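Local coordinates for protein possible prolidase (Bifidobacterium longum NCC2705, PDB 2P9B) that probably hydrolyses carbon-nitrogen bonds as a member of the amidohydrolase family, possibly acting as a prolidase, at residues T131-G136 / T263-S268; G276-N281 / S289-T294; V342-D345 / F350-Q353. One frame throughout, in Å; residues are numbered along the deposited sequence.

Overall arrangement
Going from the N terminus, the three contacts follow one another in series; none lies within another and none cross. Interaction 1 closes a long loop, bringing strand 129-134 across to strand 263-264 after 126 intervening residues. Interaction 2 is local, joining the end of helix 272-279 to the start of strand 290-292. Interaction 3 closes a short loop between 342-345 and 350-353, ahead of helix 356-367. Strands 263-264 and 290-292 are parallel neighbours, with probable backbone bonds between Ile264 and both Ala290 and Ile292. His266 of interaction 1 packs against Asp345 of interaction 3, and Ile292 rests on Gly343, so strand 290-292 of interaction 2 links the other two around the barrel interior.

Interaction 1 of 3, residues T131-G136 / T263-S268; sequences TIRTLG and TIEHGS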
# COMPACT_ATOMS: atom_id res chain seq x y z
N THR A 131 -1.41 7.75 1.76
CA THR A 131 -0.96 7.51 0.40
C THR A 131 -1.37 6.09 0.06
O THR A 131 -1.22 5.18 0.88
CB THR A 131 0.58 7.62 0.25
OG1 THR A 131 1.01 8.93 0.63
CG2 THR A 131 0.99 7.36 -1.20
N ILE A 132 -1.90 5.90 -1.14
CA ILE A 132 -2.31 4.57 -1.58
C ILE A 132 -1.95 4.40 -3.04
O ILE A 132 -1.77 5.37 -3.77
CB ILE A 132 -3.86 4.34 -1.46
CG1 ILE A 132 -4.62 5.30 -2.39
CG2 ILE A 132 -4.30 4.51 -0.02
CD1 ILE A 132 -6.13 5.04 -2.42
N ARG A 133 -1.83 3.14 -3.46
CA ARG A 133 -1.59 2.82 -4.85
C ARG A 133 -2.69 1.84 -5.20
O ARG A 133 -2.87 0.85 -4.49
CB ARG A 133 -0.25 2.14 -5.10
CG ARG A 133 -0.14 1.61 -6.54
CD ARG A 133 1.20 0.97 -6.85
NE ARG A 133 1.49 -0.16 -5.97
CZ ARG A 133 2.44 -1.06 -6.19
NH1 ARG A 133 3.20 -0.97 -7.27
NH2 ARG A 133 2.65 -2.04 -5.31
N THR A 134 -3.46 2.11 -6.25
CA THR A 134 -4.47 1.15 -6.65
C THR A 134 -3.78 0.24 -7.65
O THR A 134 -2.87 0.67 -8.36
CB THR A 134 -5.70 1.83 -7.31
OG1 THR A 134 -5.31 2.52 -8.50
CG2 THR A 134 -6.37 2.78 -6.34
N LEU A 135 -4.19 -1.02 -7.70
CA LEU A 135 -3.61 -1.97 -8.63
C LEU A 135 -4.72 -2.73 -9.34
O LEU A 135 -4.84 -3.95 -9.21
CB LEU A 135 -2.68 -2.95 -7.91
CG LEU A 135 -1.39 -2.29 -7.39
CD1 LEU A 135 -0.57 -3.30 -6.58
CD2 LEU A 135 -0.60 -1.76 -8.59
N GLY A 136 -5.52 -2.00 -10.10
CA GLY A 136 -6.61 -2.61 -10.83
C GLY A 136 -7.90 -1.83 -10.63
O GLY A 136 -8.67 -2.13 -9.72
N THR A 263 7.56 -3.96 -8.48
CA THR A 263 7.03 -4.56 -7.26
C THR A 263 6.35 -5.88 -7.55
O THR A 263 5.64 -6.02 -8.54
CB THR A 263 6.00 -3.64 -6.55
OG1 THR A 263 4.87 -3.44 -7.40
CG2 THR A 263 6.62 -2.30 -6.22
N ILE A 264 6.58 -6.85 -6.67
CA ILE A 264 5.95 -8.15 -6.81
C ILE A 264 4.88 -8.21 -5.72
O ILE A 264 5.18 -7.99 -4.55
CB ILE A 264 6.96 -9.29 -6.54
CG1 ILE A 264 8.08 -9.26 -7.59
CG2 ILE A 264 6.23 -10.64 -6.55
CD1 ILE A 264 7.64 -9.52 -9.01
N GLU A 265 3.64 -8.48 -6.12
CA GLU A 265 2.54 -8.58 -5.17
C GLU A 265 2.25 -10.05 -4.88
O GLU A 265 2.18 -10.86 -5.80
CB GLU A 265 1.26 -7.92 -5.69
CG GLU A 265 1.22 -6.41 -5.52
CD GLU A 265 2.25 -5.71 -6.36
OE1 GLU A 265 2.28 -5.97 -7.58
OE2 GLU A 265 3.03 -4.90 -5.81
N HIS A 266 2.07 -10.35 -3.60
CA HIS A 266 1.82 -11.70 -3.10
C HIS A 266 3.15 -12.44 -3.02
O HIS A 266 3.73 -12.59 -1.95
CB HIS A 266 0.83 -12.45 -4.00
CG HIS A 266 -0.56 -11.89 -3.98
ND1 HIS A 266 -0.86 -10.64 -4.47
CD2 HIS A 266 -1.72 -12.41 -3.52
CE1 HIS A 266 -2.15 -10.41 -4.32
NE2 HIS A 266 -2.70 -11.47 -3.75
N GLY A 267 3.65 -12.88 -4.17
CA GLY A 267 4.94 -13.56 -4.18
C GLY A 267 4.88 -15.05 -3.95
O GLY A 267 3.81 -15.65 -3.92
N SER A 268 6.05 -15.65 -3.78
CA SER A 268 6.15 -17.09 -3.59
C SER A 268 7.41 -17.40 -2.80
O SER A 268 8.13 -16.49 -2.40
CB SER A 268 6.25 -17.78 -4.94
OG SER A 268 7.46 -17.41 -5.59
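Arg133 reaches across the interior of the barrel to Thr263 and Glu265, making a buried polar contact between strand 129-134 and the far strand 263-264. The backbones stay well apart, with the CA atoms of Leu135 and Glu265 still 9.7 Å from each other, and side chains coming from opposite directions span the gap, the long arginine covering most of it. CG of Arg133 stands trans to the backbone N (chi1 170°), and the chain stays extended until a bend at chi3 turns the guanidinium to its partners. NH1 donates to Thr263 OG1 over 3.0 Å, with the hydroxyl lying close to the guanidinium plane. NH2 meets Glu265 OE2 at 2.9 Å in a salt bridge whose hydrogen bond is weak, since the N-H points only roughly at the oxygen (125°). The carboxylate and guanidinium planes stand nearly perpendicular (85°). NE is engaged by the backbone O of Ala76, which helps fix the group's rotation.

The layout suits the TIM barrel of the amidohydrolase family, whose inward-facing residues fill the core beneath the C-terminal ends of the strands. Here the pair of charges is cross-linked by a threonine: Thr263 OG1 accepts from Arg133 and donates to Glu265 OE2 over 2.8 Å, on its syn lone pair. OE2 thus takes two donors, while OE1 pairs with Lys203 in a salt bridge. Leucine supplies the apolar cover. CD1 of Leu135 lies 3.4 Å above one face of the Arg133 guanidinium, displaced toward its rim, and the same methyl packs 3.7 Å from CD of Glu265. Glu265 also touches His77, one of three residues, with His79 and Asp345, whose arrangement is consistent with a vacant metal site.

Interaction 2 of 3, residues G276-N281 / S289-T294; sequences GMFRHN and SALIPT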
# COMPACT_ATOMS: atom_id res chain seq x y z
N GLY A 276 18.57 -12.38 -5.54
CA GLY A 276 19.52 -11.52 -6.23
C GLY A 276 18.83 -10.63 -7.24
O GLY A 276 19.25 -9.48 -7.44
N MSE A 277 17.77 -11.14 -7.88
CA MSE A 277 17.02 -10.38 -8.88
C MSE A 277 16.22 -9.23 -8.24
O MSE A 277 15.97 -8.22 -8.88
CB MSE A 277 16.08 -11.32 -9.66
CG MSE A 277 16.81 -12.48 -10.35
SE MSE A 277 15.66 -13.53 -11.54
CE MSE A 277 15.44 -12.13 -12.87
N PHE A 278 15.85 -9.39 -6.97
CA PHE A 278 15.14 -8.34 -6.23
C PHE A 278 16.16 -7.24 -5.90
O PHE A 278 15.94 -6.06 -6.16
CB PHE A 278 14.56 -8.88 -4.92
CG PHE A 278 13.16 -9.42 -5.03
CD1 PHE A 278 12.07 -8.56 -5.11
CD2 PHE A 278 12.93 -10.79 -5.04
CE1 PHE A 278 10.77 -9.05 -5.18
CE2 PHE A 278 11.63 -11.30 -5.11
CZ PHE A 278 10.54 -10.42 -5.18
N ARG A 279 17.28 -7.65 -5.32
CA ARG A 279 18.34 -6.73 -4.91
C ARG A 279 18.89 -5.84 -6.01
O ARG A 279 19.06 -4.64 -5.82
CB ARG A 279 19.52 -7.50 -4.30
CG ARG A 279 19.35 -7.85 -2.84
CD ARG A 279 20.56 -8.62 -2.34
NE ARG A 279 20.36 -9.11 -0.98
CZ ARG A 279 20.83 -10.27 -0.54
NH1 ARG A 279 21.53 -11.06 -1.35
NH2 ARG A 279 20.61 -10.64 0.71
N HIS A 280 19.18 -6.45 -7.15
CA HIS A 280 19.72 -5.72 -8.29
C HIS A 280 18.98 -6.13 -9.55
O HIS A 280 19.19 -7.22 -10.08
CB HIS A 280 21.21 -6.00 -8.45
CG HIS A 280 22.03 -5.61 -7.26
ND1 HIS A 280 22.15 -4.30 -6.84
CD2 HIS A 280 22.76 -6.35 -6.39
CE1 HIS A 280 22.92 -4.26 -5.76
NE2 HIS A 280 23.30 -5.49 -5.47
N ASN A 281 18.10 -5.25 -10.02
CA ASN A 281 17.31 -5.50 -11.21
C ASN A 281 17.62 -4.38 -12.19
O ASN A 281 17.05 -3.30 -12.11
CB ASN A 281 15.82 -5.49 -10.86
CG ASN A 281 14.96 -6.03 -11.98
OD1 ASN A 281 15.33 -5.95 -13.15
ND2 ASN A 281 13.81 -6.56 -11.63
N SER A 289 13.87 -4.32 -7.18
CA SER A 289 12.46 -4.67 -7.12
C SER A 289 12.10 -4.85 -5.65
O SER A 289 12.97 -5.16 -4.84
CB SER A 289 12.18 -5.95 -7.90
OG SER A 289 12.37 -5.73 -9.29
N ALA A 290 10.84 -4.62 -5.32
CA ALA A 290 10.40 -4.76 -3.94
C ALA A 290 9.29 -5.81 -3.86
O ALA A 290 8.67 -6.13 -4.86
CB ALA A 290 9.89 -3.42 -3.41
N LEU A 291 9.08 -6.33 -2.66
CA LEU A 291 8.04 -7.33 -2.44
C LEU A 291 6.91 -6.76 -1.58
O LEU A 291 7.17 -6.11 -0.58
CB LEU A 291 8.64 -8.55 -1.73
CG LEU A 291 7.67 -9.64 -1.29
CD1 LEU A 291 7.05 -10.32 -2.50
CD2 LEU A 291 8.40 -10.66 -0.44
N ILE A 292 5.67 -6.99 -2.00
CA ILE A 292 4.49 -6.54 -1.24
C ILE A 292 3.71 -7.84 -0.96
O ILE A 292 2.82 -8.21 -1.73
CB ILE A 292 3.58 -5.58 -2.07
CG1 ILE A 292 4.42 -4.47 -2.70
CG2 ILE A 292 2.53 -4.93 -1.15
CD1 ILE A 292 5.06 -3.53 -1.71
N PRO A 293 4.04 -8.54 0.13
CA PRO A 293 3.38 -9.80 0.49
C PRO A 293 1.86 -9.84 0.48
O PRO A 293 1.27 -10.86 0.11
CB PRO A 293 3.95 -10.11 1.88
CG PRO A 293 5.30 -9.47 1.84
CD PRO A 293 5.00 -8.15 1.18
N THR A 294 1.22 -8.75 0.89
CA THR A 294 -0.24 -8.69 0.96
C THR A 294 -0.80 -9.92 1.68
O THR A 294 -1.73 -10.57 1.21
CB THR A 294 -0.87 -8.60 -0.45
OG1 THR A 294 -0.76 -9.86 -1.12
CG2 THR A 294 -0.17 -7.54 -1.29
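Ser289 meets the end of helix 272-279 through both its backbone and its hydroxyl, inside the beta-alpha-beta unit formed by strand 263-264, this helix and strand 290-292 of the barrel. Its amide N donates to Phe278 O over 2.9 Å in an almost straight bond (175°), arriving in the carbonyl plane on a lone pair. Phe278 lies in the last turn, where carbonyls run short of helical donors, and the residue just ahead of strand 290-292 supplies one. That turn is closed by His280 N, bonded to Gly276 O.

Asparagine suits the next step because its amide can serve several partners at once. Asn281 ND2 donates to Ser289 OG over 2.9 Å, the hydroxyl oxygen being tilted 24° from the amide plane, and it also bonds to the backbone O of Leu257. OD1 accepts from Asn283 N. CG of Asn281 is trans to the backbone N, which swings the amide toward the serine. The small serine hydroxyl works both ways, accepting from Asn281 and bonding to Val261 O just before strand 263-264. Helix end and two strand beginnings are thereby tied together in the buried interior.

Phe278 fills the apolar space between helix and sheet, touching Leu257, Ile264 and Leu338. Its ring meets the strand edge-on: CD1 approaches Ser289 O at 3.5 Å, and CE1 lies 3.6 Å from Ala290 O, which is near the ring plane. Ala290 O already has a probable bond from Ile264 N, so the ring edge adds packing around a satisfied acceptor. The side-chain torsion at chi1 (-91°) departs from the usual staggered value, and it carries CE1 to 4.1 Å from CB of Leu291.

Interaction 3 of 3, residues V342-D345 / F350-Q353; sequences VGTD and FVPQ
Val351 packs over the oxygen ends of two flat backbone groups, the carbonyls of Thr344 and Asp345. Its CG1 sits above the Thr344 carbonyl plane and out past the oxygen, 3.2 Å from that O, and its CB lies above the plane of the Asp345 carbonyl, again out past the oxygen, 3.7 Å from Asp345 O. The two planes stand roughly perpendicular, forming a corner that a compact beta-branched side chain fits well. Both oxygens are buried here without a hydrogen-bond partner, so van der Waals contact is what they receive.

CG1 also touches Thr344 OG1 at 3.7 Å. That hydroxyl is held by Asn75 ND2 and by a water 2.9 Å from OG1; the same water donates to Pro352 O over 2.7 Å, linking the two sides of the loop. Asp345 takes a left-handed backbone conformation (phi 69°, psi 52°). Together with His77 and His79 it is consistent with an amidohydrolase metal site, here vacant.

Around the loop, Val342 and Asp345 make backbone hydrogen bonds with Ala76 and His77 of strand 68-78, Thr344 packs on Glu359 of helix 356-367, and Asp345 lies against Ala297 of helix 295-303.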
# COMPACT_ATOMS: atom_id res chain seq x y z
N VAL A 342 4.06 -2.67 2.55
CA VAL A 342 2.77 -3.02 3.13
C VAL A 342 1.65 -2.70 2.15
O VAL A 342 1.48 -1.56 1.73
CB VAL A 342 2.54 -2.24 4.45
CG1 VAL A 342 1.09 -2.34 4.88
CG2 VAL A 342 3.45 -2.80 5.54
N GLY A 343 0.90 -3.73 1.78
CA GLY A 343 -0.22 -3.59 0.86
C GLY A 343 -1.18 -4.67 1.32
O GLY A 343 -0.74 -5.64 1.93
N THR A 344 -2.47 -4.53 1.04
CA THR A 344 -3.41 -5.54 1.51
C THR A 344 -4.41 -6.09 0.50
O THR A 344 -5.09 -7.07 0.79
CB THR A 344 -4.23 -5.01 2.69
OG1 THR A 344 -5.03 -3.91 2.26
CG2 THR A 344 -3.30 -4.57 3.81
N ASP A 345 -4.51 -5.46 -0.66
CA ASP A 345 -5.46 -5.86 -1.70
C ASP A 345 -6.89 -5.57 -1.22
O ASP A 345 -7.76 -6.44 -1.24
CB ASP A 345 -5.32 -7.35 -2.03
CG ASP A 345 -5.73 -7.68 -3.46
OD1 ASP A 345 -6.40 -6.84 -4.10
OD2 ASP A 345 -5.38 -8.78 -3.95
N PHE A 350 -12.88 -10.31 2.21
CA PHE A 350 -12.33 -10.35 3.56
C PHE A 350 -11.15 -9.42 3.83
O PHE A 350 -10.36 -9.67 4.74
CB PHE A 350 -11.98 -11.79 3.92
CG PHE A 350 -13.17 -12.70 3.99
CD1 PHE A 350 -14.10 -12.58 5.02
CD2 PHE A 350 -13.39 -13.65 3.00
CE1 PHE A 350 -15.24 -13.39 5.06
CE2 PHE A 350 -14.53 -14.47 3.03
CZ PHE A 350 -15.45 -14.34 4.06
N VAL A 351 -11.03 -8.36 3.04
CA VAL A 351 -9.96 -7.38 3.25
C VAL A 351 -10.60 -6.00 3.31
O VAL A 351 -10.77 -5.33 2.29
CB VAL A 351 -8.92 -7.39 2.11
CG1 VAL A 351 -7.75 -6.47 2.47
CG2 VAL A 351 -8.42 -8.81 1.86
N PRO A 352 -10.97 -5.56 4.51
CA PRO A 352 -11.61 -4.26 4.69
C PRO A 352 -10.74 -3.10 4.21
O PRO A 352 -9.51 -3.15 4.31
CB PRO A 352 -11.86 -4.20 6.19
CG PRO A 352 -12.07 -5.64 6.55
CD PRO A 352 -10.97 -6.31 5.78
N GLN A 353 -11.39 -2.07 3.68
CA GLN A 353 -10.68 -0.89 3.20
C GLN A 353 -9.97 -0.19 4.35
O GLN A 353 -8.97 0.49 4.16
CB GLN A 353 -11.68 0.11 2.57
CG GLN A 353 -12.38 -0.40 1.31
CD GLN A 353 -11.49 -0.36 0.08
OE1 GLN A 353 -10.32 0.01 0.16
NE2 GLN A 353 -12.05 -0.76 -1.06
O HOH W 1 -6.91 -3.73 4.40